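Local coordinates for porin B (Pseudomonas putida, PDB 4GEY), which forms a carbohydrate-selective beta-barrel channel in the outer membrane that probably lets sugars such as glucose cross into the periplasm, at residues A[46-51]-A[430-435]; A[63-68]-A[101-106]; A[202-207]-A[238-243]; A[264-269]-A[356-361]. The protein carries 2 engineered substitutions. All blocks are in the same frame, centred on the assembly; numbering follows the deposited sequence.

Overall arrangement
From the N terminus the chain enters the barrel wall on strand 42-57, whose residues 46-51 wait for the last strand: interaction 1, with residues 430-435, closes the barrel. Interactions 2, 3 and 4 all fall within that long span, one after another, and none crosses another. Interaction 2 closes first, tying the start of strand 66-79 to the short helix 103-108; it touches interaction 1, since strands 42-57 and 66-79 are neighbours. Interaction 3 follows as a pairing of wall strands 203-212 and 232-245, its centre about 39 Å from that of interaction 2. Interaction 4 comes last, setting the turn at 264-269 against the start of helix 359-372.

Interaction 1 of 4, residues A[46-51]-A[430-435]; sequences LDYVGE and LKIQSS. With C8E ((hydroxyethyloxy)tri(ethyloxy)octane), chain I.
Tyr48 and Gly50 pair with Ser434 and Ile432 at the seam of the beta-barrel, where its first strand, 42-57, meets its last, 425-435. The segments run antiparallel, their axes at 171°. Both are hydrogen-bonded pairs: Ser434 N gives to Tyr48 O at 2.9 Å, and Ile432 N to Gly50 O at 2.8 Å, with the return bonds completing each ring.

The face carrying Tyr48 and Ile432 is the detergent-covered, membrane side. With CG anti to the backbone N (chi1 171°), the phenol lies along the strand beside Gly50, which has no side chain to block it. The edge of Tyr48 meets Ile432, CE2 to CG2 at 4.0 Å, while one face takes the ethoxy part of a detergent molecule, whose O12 is 3.6 Å from Tyr48 CE2. Putting an alanine at Tyr48 would probably leave Ile432 CG2 without its aromatic neighbour and open a gap between the wall and the detergent.

On the other face the tight part is buried Glu51 and Lys431, side by side with CG atoms 3.8 Å apart. The Val49-Gln433 and Asp47-Ser435 pairs are looser and partly exposed; Val49 CG2 barely reaches Gln433 CG, at 4.5 Å. Glu51 OE1 accepts from Val122 N. Glu51 OE2 and Glu121 OE1 lie close, and the charge of Lys431, salt-bridged to both, probably eases this; Glu121 and Val122 line the glucose pocket. Fully extended, Lys431 ends with NZ 3.2 Å from Glu51 OE2, and the same nitrogen is hydrogen-bonded to the carbonyl oxygens of Cys163 and Phe165.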
# COMPACT_ATOMS: atom_id res chain seq x y z
N LEU A 46 10.68 -11.60 12.91
CA LEU A 46 9.51 -12.36 12.49
C LEU A 46 8.28 -11.59 12.93
O LEU A 46 7.89 -11.61 14.09
CB LEU A 46 9.50 -13.76 13.12
CG LEU A 46 8.80 -14.86 12.32
CD1 LEU A 46 7.95 -15.75 13.22
CD2 LEU A 46 7.99 -14.31 11.15
N ASP A 47 7.67 -10.89 11.97
CA ASP A 47 6.58 -9.98 12.27
C ASP A 47 5.25 -10.52 11.80
O ASP A 47 5.16 -11.11 10.73
CB ASP A 47 6.84 -8.65 11.60
CG ASP A 47 8.12 -8.04 12.07
OD1 ASP A 47 8.31 -8.01 13.30
OD2 ASP A 47 8.95 -7.61 11.23
N TYR A 48 4.22 -10.31 12.61
CA TYR A 48 2.88 -10.79 12.30
C TYR A 48 1.86 -9.67 12.15
O TYR A 48 1.88 -8.71 12.91
CB TYR A 48 2.42 -11.73 13.40
CG TYR A 48 0.98 -12.13 13.32
CD1 TYR A 48 0.57 -13.17 12.49
CD2 TYR A 48 0.01 -11.48 14.07
CE1 TYR A 48 -0.75 -13.55 12.43
CE2 TYR A 48 -1.30 -11.84 14.01
CZ TYR A 48 -1.67 -12.87 13.19
OH TYR A 48 -2.98 -13.23 13.14
N VAL A 49 0.96 -9.81 11.19
CA VAL A 49 -0.16 -8.88 11.06
C VAL A 49 -1.42 -9.68 10.81
O VAL A 49 -1.47 -10.46 9.87
CB VAL A 49 0.01 -7.88 9.87
CG1 VAL A 49 -1.21 -6.98 9.76
CG2 VAL A 49 1.27 -7.07 10.02
N GLY A 50 -2.43 -9.49 11.66
CA GLY A 50 -3.70 -10.15 11.45
C GLY A 50 -4.80 -9.11 11.33
O GLY A 50 -4.87 -8.20 12.15
N GLU A 51 -5.64 -9.24 10.30
CA GLU A 51 -6.79 -8.35 10.13
C GLU A 51 -8.14 -9.08 10.04
O GLU A 51 -8.34 -9.94 9.18
CB GLU A 51 -6.59 -7.46 8.91
CG GLU A 51 -5.73 -6.25 9.19
CD GLU A 51 -4.96 -5.77 7.97
OE1 GLU A 51 -5.39 -6.06 6.82
OE2 GLU A 51 -3.91 -5.13 8.17
N LEU A 430 -10.65 -5.42 13.19
CA LEU A 430 -9.69 -5.55 14.28
C LEU A 430 -8.34 -5.83 13.65
O LEU A 430 -8.17 -6.80 12.90
CB LEU A 430 -10.08 -6.69 15.24
CG LEU A 430 -9.11 -6.94 16.42
CD1 LEU A 430 -8.94 -5.66 17.23
CD2 LEU A 430 -9.57 -8.07 17.34
N LYS A 431 -7.37 -4.98 13.93
CA LYS A 431 -6.05 -5.14 13.33
C LYS A 431 -5.03 -5.40 14.42
O LYS A 431 -4.99 -4.69 15.42
CB LYS A 431 -5.67 -3.92 12.48
CG LYS A 431 -4.30 -4.02 11.87
CD LYS A 431 -4.11 -3.04 10.72
CE LYS A 431 -2.67 -3.07 10.23
NZ LYS A 431 -2.47 -2.35 8.95
N ILE A 432 -4.23 -6.43 14.22
CA ILE A 432 -3.22 -6.85 15.18
C ILE A 432 -1.83 -6.79 14.55
O ILE A 432 -1.63 -7.27 13.42
CB ILE A 432 -3.45 -8.29 15.63
CG1 ILE A 432 -4.75 -8.41 16.41
CG2 ILE A 432 -2.29 -8.79 16.47
CD1 ILE A 432 -4.84 -9.72 17.15
N GLN A 433 -0.87 -6.23 15.28
CA GLN A 433 0.51 -6.19 14.82
C GLN A 433 1.41 -6.72 15.90
O GLN A 433 1.35 -6.26 17.04
CB GLN A 433 0.93 -4.77 14.47
CG GLN A 433 0.21 -4.20 13.28
CD GLN A 433 0.40 -2.70 13.18
OE1 GLN A 433 0.43 -2.00 14.19
NE2 GLN A 433 0.54 -2.20 11.95
N SER A 434 2.27 -7.67 15.57
CA SER A 434 3.18 -8.20 16.57
C SER A 434 4.54 -8.65 16.01
O SER A 434 4.62 -9.21 14.90
CB SER A 434 2.53 -9.35 17.31
OG SER A 434 3.34 -9.71 18.40
N SER A 435 5.59 -8.41 16.78
CA SER A 435 6.93 -8.85 16.40
C SER A 435 7.46 -9.86 17.40
O SER A 435 7.44 -9.63 18.61
CB SER A 435 7.88 -7.67 16.25
OG SER A 435 7.70 -6.73 17.28
C2 C8E I . -1.21 -19.67 8.59
C3 C8E I . -2.58 -19.06 8.90
C4 C8E I . -3.47 -20.00 9.71
C5 C8E I . -4.12 -19.26 10.88
C6 C8E I . -3.32 -19.42 12.17
C7 C8E I . -3.05 -18.08 12.85
C8 C8E I . -2.19 -18.24 14.11
O9 C8E I . -1.34 -17.13 14.33
C10 C8E I . -1.75 -16.26 15.37
C11 C8E I . -0.60 -15.31 15.76
O12 C8E I . -1.00 -14.30 16.67
C13 C8E I . 0.09 -13.64 17.31
C14 C8E I . -0.33 -12.97 18.62

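Interaction 2 of 4, residues A[63-68]-A[101-106]; sequences DKTARY and RNLSND. With DMU (decyl-beta-D-maltopyranoside), chain N; C8E ((hydroxyethyloxy)tri(ethyloxy)octane), chain H.
A detergent-binding site on the barrel wall, where strand 66-79 begins and strand 89-100 gives way to helix 103-108, holds Arg67 and Arg101 in a guanidinium stack. The two groups lie almost parallel, planes 7° apart and centres separated by 3.8 Å, with Arg67 NE over the middle of the Arg101 group. Arg67 reaches this place because its chain bends at the second torsion (chi2 -70°), which brings NE round to the helix.

There Asp106 closes a salt bridge, OD2 at 3.1 Å from Arg67 NE. The oxygen sits in the plane of the guanidinium but is met on its anti side, from somewhat out of the carboxylate plane, with the carboxylate turned 58° against the arginine. On the far end NH1 donates to Thr65 OG1 and to Ala66 O. Below the stack the aliphatic part of Arg67 rests on the helix start, its CG 4.0 Å from Leu103 CD2. That start is N-capped by Asn102, whose OD1 accepts from Ser104 N at 2.8 Å, and the backbone is joined by Arg101 N to Tyr68 O at 2.9 Å.

Decyl maltoside covers the outer side. Its sugar oxygen O3 accepts from Arg101 NH2 at 3.1 Å, and its alkyl chain passes Tyr68, C28 at 3.7 Å from CD1, while a second detergent's octyl chain passes nearer CD2 on the same side of the ring.

Like charges are thus stacked by their faces while their N-H groups reach acceptors around the stack; Asp106 and the surrounding oxygens probably offset much of the repulsion that two bare guanidinium groups would feel.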
# COMPACT_ATOMS: atom_id res chain seq x y z
N ASP A 63 -25.89 -10.23 4.12
CA ASP A 63 -25.75 -11.39 5.00
C ASP A 63 -24.50 -11.18 5.86
O ASP A 63 -23.40 -11.05 5.33
CB ASP A 63 -25.60 -12.66 4.16
CG ASP A 63 -25.47 -13.90 5.00
OD1 ASP A 63 -24.32 -14.26 5.37
OD2 ASP A 63 -26.51 -14.53 5.29
N LYS A 64 -24.68 -11.13 7.17
CA LYS A 64 -23.58 -10.79 8.07
C LYS A 64 -22.66 -11.98 8.28
O LYS A 64 -23.11 -13.08 8.63
CB LYS A 64 -24.11 -10.28 9.41
CG LYS A 64 -25.03 -9.08 9.28
CD LYS A 64 -25.41 -8.46 10.63
CE LYS A 64 -26.55 -7.45 10.43
NZ LYS A 64 -26.35 -6.68 9.16
N THR A 65 -21.37 -11.76 8.06
CA THR A 65 -20.36 -12.79 8.25
C THR A 65 -19.07 -12.13 8.70
O THR A 65 -19.06 -10.95 9.06
CB THR A 65 -20.13 -13.60 6.95
OG1 THR A 65 -19.20 -14.66 7.19
CG2 THR A 65 -19.57 -12.71 5.89
N ALA A 66 -17.97 -12.87 8.70
CA ALA A 66 -16.70 -12.27 9.07
C ALA A 66 -15.54 -12.92 8.32
O ALA A 66 -15.55 -14.12 8.02
CB ALA A 66 -16.48 -12.33 10.57
N ARG A 67 -14.53 -12.12 8.00
CA ARG A 67 -13.41 -12.66 7.27
C ARG A 67 -12.12 -12.34 7.98
O ARG A 67 -12.04 -11.36 8.72
CB ARG A 67 -13.42 -12.18 5.82
CG ARG A 67 -14.62 -12.69 5.04
CD ARG A 67 -14.50 -14.18 4.80
NE ARG A 67 -15.65 -14.73 4.08
CZ ARG A 67 -16.77 -15.12 4.67
NH1 ARG A 67 -16.90 -15.02 5.98
NH2 ARG A 67 -17.77 -15.61 3.94
N TYR A 68 -11.13 -13.20 7.78
CA TYR A 68 -9.86 -13.02 8.45
C TYR A 68 -8.73 -13.25 7.48
O TYR A 68 -8.75 -14.18 6.68
CB TYR A 68 -9.73 -13.98 9.63
CG TYR A 68 -8.40 -13.87 10.34
CD1 TYR A 68 -8.16 -12.84 11.24
CD2 TYR A 68 -7.39 -14.79 10.11
CE1 TYR A 68 -6.95 -12.74 11.89
CE2 TYR A 68 -6.18 -14.71 10.75
CZ TYR A 68 -5.97 -13.69 11.64
OH TYR A 68 -4.77 -13.60 12.28
N ARG A 101 -9.14 -14.72 3.83
CA ARG A 101 -10.14 -14.22 2.90
C ARG A 101 -10.48 -12.76 3.18
O ARG A 101 -10.25 -12.26 4.29
CB ARG A 101 -11.41 -15.07 2.99
CG ARG A 101 -11.27 -16.48 2.44
CD ARG A 101 -12.63 -17.13 2.30
NE ARG A 101 -13.22 -17.42 3.61
CZ ARG A 101 -14.40 -17.99 3.80
NH1 ARG A 101 -15.14 -18.36 2.75
NH2 ARG A 101 -14.84 -18.21 5.03
N ASN A 102 -11.06 -12.09 2.19
CA ASN A 102 -11.33 -10.65 2.24
C ASN A 102 -12.81 -10.34 2.18
O ASN A 102 -13.48 -10.68 1.20
CB ASN A 102 -10.64 -9.95 1.07
CG ASN A 102 -10.68 -8.43 1.19
OD1 ASN A 102 -11.48 -7.88 1.96
ND2 ASN A 102 -9.80 -7.75 0.46
N LEU A 103 -13.31 -9.63 3.20
CA LEU A 103 -14.70 -9.15 3.23
C LEU A 103 -15.11 -8.35 2.00
O LEU A 103 -16.24 -8.51 1.50
CB LEU A 103 -14.93 -8.27 4.46
CG LEU A 103 -16.11 -8.60 5.37
CD1 LEU A 103 -16.80 -7.32 5.82
CD2 LEU A 103 -17.08 -9.57 4.72
N SER A 104 -14.21 -7.49 1.53
CA SER A 104 -14.46 -6.66 0.35
C SER A 104 -14.94 -7.48 -0.85
O SER A 104 -15.84 -7.07 -1.59
CB SER A 104 -13.20 -5.86 -0.03
OG SER A 104 -13.05 -4.71 0.79
N ASN A 105 -14.34 -8.65 -1.06
CA ASN A 105 -14.80 -9.51 -2.13
C ASN A 105 -16.07 -10.26 -1.76
O ASN A 105 -17.02 -10.31 -2.54
CB ASN A 105 -13.70 -10.50 -2.49
CG ASN A 105 -12.49 -9.82 -3.04
OD1 ASN A 105 -12.60 -8.83 -3.77
ND2 ASN A 105 -11.32 -10.32 -2.68
N ASP A 106 -16.09 -10.81 -0.55
CA ASP A 106 -17.09 -11.79 -0.18
C ASP A 106 -18.44 -11.20 0.21
O ASP A 106 -19.45 -11.89 0.11
CB ASP A 106 -16.55 -12.72 0.90
CG ASP A 106 -15.42 -13.60 0.40
OD1 ASP A 106 -15.36 -13.82 -0.83
OD2 ASP A 106 -14.60 -14.08 1.22
C1 DMU N . -13.71 -18.29 9.94
C2 DMU N . -14.43 -19.01 8.92
C3 DMU N . -15.90 -18.85 8.87
C4 DMU N . -16.41 -17.42 9.15
O5 DMU N . -15.50 -16.69 10.15
C6 DMU N . -14.08 -16.89 10.04
O7 DMU N . -16.42 -19.27 7.58
O16 DMU N . -13.48 -16.31 11.21
C18 DMU N . -12.94 -15.01 11.17
C19 DMU N . -12.55 -14.41 12.55
C22 DMU N . -11.45 -15.15 13.37
C25 DMU N . -10.90 -14.42 14.59
C28 DMU N . -9.52 -13.79 14.53
C31 DMU N . -9.13 -12.83 15.65
O49 DMU N . -12.25 -18.36 9.69
O55 DMU N . -14.07 -20.44 8.98
C57 DMU N . -17.66 -17.42 9.68
O61 DMU N . -18.23 -16.19 10.00
C5 DMU N . -17.75 -20.52 6.12
C7 DMU N . -18.47 -19.43 5.55
C8 DMU N . -19.77 -19.13 6.20
C9 DMU N . -19.86 -19.35 7.76
O1 DMU N . -18.57 -19.99 8.34
C10 DMU N . -17.39 -20.29 7.52
O2 DMU N . -20.17 -17.82 5.89
O3 DMU N . -16.54 -20.83 5.33
O4 DMU N . -18.68 -19.75 4.14
C11 DMU N . -20.91 -20.09 8.08
O6 DMU N . -22.16 -19.59 7.78
C1 C8E H . -9.42 -19.92 9.67
C2 C8E H . -9.36 -19.19 10.99
C3 C8E H . -7.95 -18.66 11.23
C4 C8E H . -7.92 -17.60 12.34
C5 C8E H . -7.06 -18.01 13.52
C6 C8E H . -6.23 -16.82 14.03
C7 C8E H . -6.87 -16.15 15.23
C8 C8E H . -6.20 -14.83 15.58
O9 C8E H . -5.29 -14.97 16.66
C10 C8E H . -4.26 -14.01 16.60

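Interaction 3 of 4, residues A[202-207]-A[238-243]. With C8E ((hydroxyethyloxy)tri(ethyloxy)octane), chain C.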
# COMPACT_ATOMS: atom_id res chain seq x y z
N ALA A 202 17.71 16.81 5.58
CA ALA A 202 16.26 16.89 5.59
C ALA A 202 15.65 17.05 4.19
O ALA A 202 14.47 17.41 4.05
CB ALA A 202 15.81 18.04 6.48
N PHE A 203 16.44 16.80 3.15
CA PHE A 203 15.92 16.81 1.79
C PHE A 203 16.65 15.85 0.89
O PHE A 203 17.88 15.85 0.83
CB PHE A 203 16.01 18.22 1.19
CG PHE A 203 15.36 18.35 -0.15
CD1 PHE A 203 13.98 18.44 -0.27
CD2 PHE A 203 16.12 18.37 -1.30
CE1 PHE A 203 13.37 18.55 -1.51
CE2 PHE A 203 15.51 18.49 -2.54
CZ PHE A 203 14.13 18.58 -2.64
N PHE A 204 15.92 15.01 0.17
CA PHE A 204 16.57 14.15 -0.82
C PHE A 204 15.80 13.98 -2.13
O PHE A 204 14.60 14.22 -2.19
CB PHE A 204 16.99 12.79 -0.22
CG PHE A 204 15.85 11.88 0.15
CD1 PHE A 204 15.27 11.03 -0.79
CD2 PHE A 204 15.41 11.79 1.46
CE1 PHE A 204 14.25 10.15 -0.43
CE2 PHE A 204 14.39 10.92 1.81
CZ PHE A 204 13.81 10.11 0.86
N VAL A 205 16.51 13.58 -3.17
CA VAL A 205 15.90 13.25 -4.45
C VAL A 205 16.27 11.82 -4.79
O VAL A 205 17.27 11.31 -4.31
CB VAL A 205 16.36 14.21 -5.57
CG1 VAL A 205 15.89 15.62 -5.29
CG2 VAL A 205 17.85 14.17 -5.71
N GLN A 206 15.45 11.17 -5.61
CA GLN A 206 15.72 9.78 -5.97
C GLN A 206 14.97 9.37 -7.22
O GLN A 206 13.90 9.90 -7.53
CB GLN A 206 15.35 8.84 -4.83
CG GLN A 206 13.89 8.84 -4.42
CD GLN A 206 13.63 7.80 -3.35
OE1 GLN A 206 14.53 7.03 -2.99
NE2 GLN A 206 12.40 7.76 -2.83
N VAL A 207 15.56 8.41 -7.92
CA VAL A 207 14.96 7.87 -9.14
C VAL A 207 15.24 6.38 -9.09
O VAL A 207 16.18 5.94 -8.43
CB VAL A 207 15.58 8.51 -10.42
CG1 VAL A 207 17.09 8.35 -10.43
CG2 VAL A 207 14.97 7.91 -11.68
N GLU A 238 11.34 11.06 -7.36
CA GLU A 238 10.75 11.64 -6.16
C GLU A 238 11.64 12.64 -5.46
O GLU A 238 12.87 12.51 -5.44
CB GLU A 238 10.38 10.54 -5.18
CG GLU A 238 9.32 10.94 -4.18
CD GLU A 238 8.90 9.77 -3.30
OE1 GLU A 238 9.72 8.83 -3.14
OE2 GLU A 238 7.76 9.79 -2.80
N ALA A 239 11.01 13.65 -4.88
CA ALA A 239 11.69 14.57 -3.98
C ALA A 239 11.01 14.44 -2.64
O ALA A 239 9.78 14.41 -2.57
CB ALA A 239 11.59 16.00 -4.51
N VAL A 240 11.81 14.32 -1.58
CA VAL A 240 11.27 14.11 -0.23
C VAL A 240 11.86 15.12 0.74
O VAL A 240 13.06 15.08 1.06
CB VAL A 240 11.51 12.66 0.25
CG1 VAL A 240 11.14 12.50 1.71
CG2 VAL A 240 10.74 11.68 -0.61
N TRP A 241 11.02 16.04 1.21
CA TRP A 241 11.42 17.09 2.14
C TRP A 241 10.93 16.75 3.56
O TRP A 241 9.73 16.51 3.76
CB TRP A 241 10.82 18.42 1.69
CG TRP A 241 11.22 19.62 2.51
CD1 TRP A 241 12.40 19.83 3.14
CD2 TRP A 241 10.41 20.78 2.76
NE1 TRP A 241 12.40 21.06 3.76
CE2 TRP A 241 11.18 21.66 3.55
CE3 TRP A 241 9.12 21.17 2.39
CZ2 TRP A 241 10.70 22.90 3.98
CZ3 TRP A 241 8.64 22.40 2.81
CH2 TRP A 241 9.43 23.25 3.60
N SER A 242 11.85 16.72 4.52
CA SER A 242 11.51 16.41 5.91
C SER A 242 11.90 17.55 6.84
O SER A 242 12.84 17.42 7.62
CB SER A 242 12.22 15.15 6.38
OG SER A 242 11.95 14.06 5.51
N PRO A 243 11.18 18.67 6.75
CA PRO A 243 11.54 19.82 7.59
C PRO A 243 10.98 19.68 9.01
O PRO A 243 10.18 18.79 9.29
CB PRO A 243 10.82 20.96 6.89
CG PRO A 243 9.57 20.32 6.35
CD PRO A 243 9.95 18.91 5.98
C1 C8E C . 8.66 15.77 -10.01
C2 C8E C . 9.69 14.76 -9.55
C3 C8E C . 10.87 15.51 -8.95
C4 C8E C . 12.17 15.17 -9.66
C5 C8E C . 13.25 14.74 -8.67
C6 C8E C . 13.93 13.47 -9.17
C7 C8E C . 15.38 13.74 -9.55
C8 C8E C . 16.17 12.46 -9.84
O9 C8E C . 17.17 12.29 -8.85
C10 C8E C . 18.31 11.60 -9.33
C11 C8E C . 19.30 11.29 -8.21
O12 C8E C . 20.60 11.08 -8.74
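Phe204 lies with one ring face on Val240, a CH-pi contact in which the valine CB stands 3.7 Å from the ring centroid and 20° off its normal. The ring gets there because CG occupies the crowded position between backbone N and carbonyl carbon (chi1 69°), which lays it beside the neighbouring strand. A serine replacing Phe204 would probably leave the isopropyl group of Val240 uncovered and take from Lys196 the ring it meets in a cation-pi contact.

On the opposite face of this antiparallel pair of barrel strands, 203-212 and 232-245, Phe203 turns its edge to Trp241, CD1 to CB at 3.7 Å, and sets its CZ against Ala239 CB. Pro243 CG sits over one face of the indole. Detergent runs past Val205 and Val207 on this side, consistent with the membrane surface of the barrel.

Between the faces lies the backbone ladder, for example Val240 N to Phe204 O at 2.9 Å, extended by Ser242 N to Ala202 O at 2.7 Å.

The polar edge starts where Gln206 CD meets the rim of the Phe204 ring. Gln206 and Glu238 run side by side, amide and carboxylate nearly coplanar, and NE2 donates to OE1 at 2.9 Å; NE2 also bonds to Asp157 O. Arg253 adds a salt bridge to OE1, while Trp292 and Asn159 donate to OE2. With both oxygens of this buried carboxylate so supplied, Glu238 probably stays ionised.

Interaction 4 of 4, residues A[264-269]-A[356-361]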
# COMPACT_ATOMS: atom_id res chain seq x y z
N ASP A 264 -3.51 -0.67 -22.47
CA ASP A 264 -4.69 -0.47 -23.31
C ASP A 264 -5.43 0.81 -22.96
O ASP A 264 -5.54 1.18 -21.79
CB ASP A 264 -5.65 -1.65 -23.21
CG ASP A 264 -5.19 -2.85 -24.00
OD1 ASP A 264 -4.22 -2.71 -24.79
OD2 ASP A 264 -5.80 -3.94 -23.83
N ASP A 265 -5.95 1.48 -23.99
CA ASP A 265 -6.87 2.60 -23.81
C ASP A 265 -8.09 2.09 -23.04
O ASP A 265 -8.39 0.90 -23.04
CB ASP A 265 -7.32 3.14 -25.17
CG ASP A 265 -7.76 4.61 -25.10
OD1 ASP A 265 -8.96 4.87 -24.83
OD2 ASP A 265 -6.90 5.49 -25.34
N VAL A 266 -8.80 3.00 -22.39
CA VAL A 266 -9.96 2.60 -21.64
C VAL A 266 -11.22 2.68 -22.49
O VAL A 266 -12.29 2.24 -22.07
CB VAL A 266 -10.13 3.46 -20.37
CG1 VAL A 266 -8.92 3.33 -19.46
CG2 VAL A 266 -10.38 4.92 -20.75
N TYR A 267 -11.10 3.23 -23.70
CA TYR A 267 -12.28 3.55 -24.53
C TYR A 267 -12.07 3.36 -26.04
O TYR A 267 -12.90 2.75 -26.71
CB TYR A 267 -12.71 5.00 -24.24
CG TYR A 267 -14.05 5.38 -24.84
CD1 TYR A 267 -14.14 5.89 -26.13
CD2 TYR A 267 -15.22 5.23 -24.09
CE1 TYR A 267 -15.38 6.24 -26.67
CE2 TYR A 267 -16.45 5.58 -24.62
CZ TYR A 267 -16.52 6.08 -25.90
OH TYR A 267 -17.76 6.41 -26.40
N ASP A 268 -10.99 3.90 -26.58
CA ASP A 268 -10.73 3.84 -28.02
C ASP A 268 -10.30 2.44 -28.46
O ASP A 268 -9.47 1.79 -27.81
CB ASP A 268 -9.63 4.83 -28.42
CG ASP A 268 -10.09 6.28 -28.38
OD1 ASP A 268 -11.31 6.53 -28.35
OD2 ASP A 268 -9.21 7.17 -28.39
N ASP A 269 -10.86 1.97 -29.57
CA ASP A 269 -10.34 0.77 -30.20
C ASP A 269 -9.15 1.15 -31.09
O ASP A 269 -8.86 2.33 -31.26
CB ASP A 269 -11.42 0.01 -30.98
CG ASP A 269 -11.92 0.75 -32.23
OD1 ASP A 269 -11.49 1.88 -32.51
OD2 ASP A 269 -12.76 0.17 -32.94
N HIS A 356 -11.67 8.41 -7.47
CA HIS A 356 -12.48 8.71 -8.64
C HIS A 356 -12.13 7.85 -9.86
O HIS A 356 -10.95 7.63 -10.16
CB HIS A 356 -12.39 10.19 -8.99
CG HIS A 356 -13.17 10.57 -10.21
ND1 HIS A 356 -12.58 10.77 -11.44
CD2 HIS A 356 -14.50 10.78 -10.38
CE1 HIS A 356 -13.51 11.10 -12.32
NE2 HIS A 356 -14.68 11.11 -11.70
N VAL A 357 -13.16 7.37 -10.57
CA VAL A 357 -12.96 6.56 -11.76
C VAL A 357 -13.05 7.39 -13.03
O VAL A 357 -14.02 8.11 -13.25
CB VAL A 357 -14.00 5.43 -11.89
CG1 VAL A 357 -13.65 4.54 -13.07
CG2 VAL A 357 -14.10 4.62 -10.61
N ASN A 358 -12.00 7.27 -13.85
CA ASN A 358 -11.93 7.76 -15.22
C ASN A 358 -13.27 7.69 -15.94
O ASN A 358 -13.79 6.60 -16.19
CB ASN A 358 -10.92 6.89 -15.96
CG ASN A 358 -10.55 7.43 -17.31
OD1 ASN A 358 -11.39 7.96 -18.03
ND2 ASN A 358 -9.28 7.29 -17.67
N ASP A 359 -13.79 8.86 -16.29
CA ASP A 359 -15.12 8.97 -16.88
C ASP A 359 -15.32 8.12 -18.15
O ASP A 359 -16.42 7.64 -18.42
CB ASP A 359 -15.44 10.43 -17.15
CG ASP A 359 -16.92 10.68 -17.29
OD1 ASP A 359 -17.69 10.15 -16.45
OD2 ASP A 359 -17.32 11.38 -18.25
N ASP A 360 -14.27 7.95 -18.94
CA ASP A 360 -14.40 7.19 -20.16
C ASP A 360 -14.69 5.72 -19.84
O ASP A 360 -15.33 5.01 -20.62
CB ASP A 360 -13.16 7.33 -21.05
CG ASP A 360 -12.92 8.76 -21.50
OD1 ASP A 360 -13.91 9.45 -21.81
OD2 ASP A 360 -11.74 9.19 -21.54
N VAL A 361 -14.22 5.26 -18.68
CA VAL A 361 -14.49 3.89 -18.26
C VAL A 361 -15.99 3.73 -18.08
O VAL A 361 -16.58 2.74 -18.49
CB VAL A 361 -13.77 3.56 -16.95
CG1 VAL A 361 -14.25 2.18 -16.40
CG2 VAL A 361 -12.28 3.60 -17.16
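Val266 lays its CG2 methyl against Asp360 CB, 3.7 Å away, and backs this with its CB on Val361 CG2 at 3.9 Å. With Tyr267 it forms the corner linking strands 263-265 and 268-269, and it packs on the first turn of helix 359-372, which follows barrel strand 347-357. Tyr267 comes in next to it. Its CG is anti to the backbone N (chi1 -170°), and the ring turns its edge to the helix, CD2 at 3.5 Å from Asp360 O; further along, the Tyr267 side chain also touches Lys363, Arg364 and Leu367.

Each partner carries its own polar brace. Asp265 OD1 takes two backbone N-H groups, each at 2.9 Å, an Asx turn to Tyr267 N widened to an Asx motif by Asp268 N, while its OD2 accepts from His285. Asn358 is the helix N-cap, OD1 receiving Asp360 N at 3.0 Å; its ND2, near Val266 CG2, is hydrogen-bonded to the carbonyls of Lys321 and Asn324.

Asp265 and Asn358 spend their polar atoms on their own segments and on neighbouring parts of the chain, and the two pieces meet through methyl, methylene and ring edge, so what joins them directly is van der Waals contact over a small area.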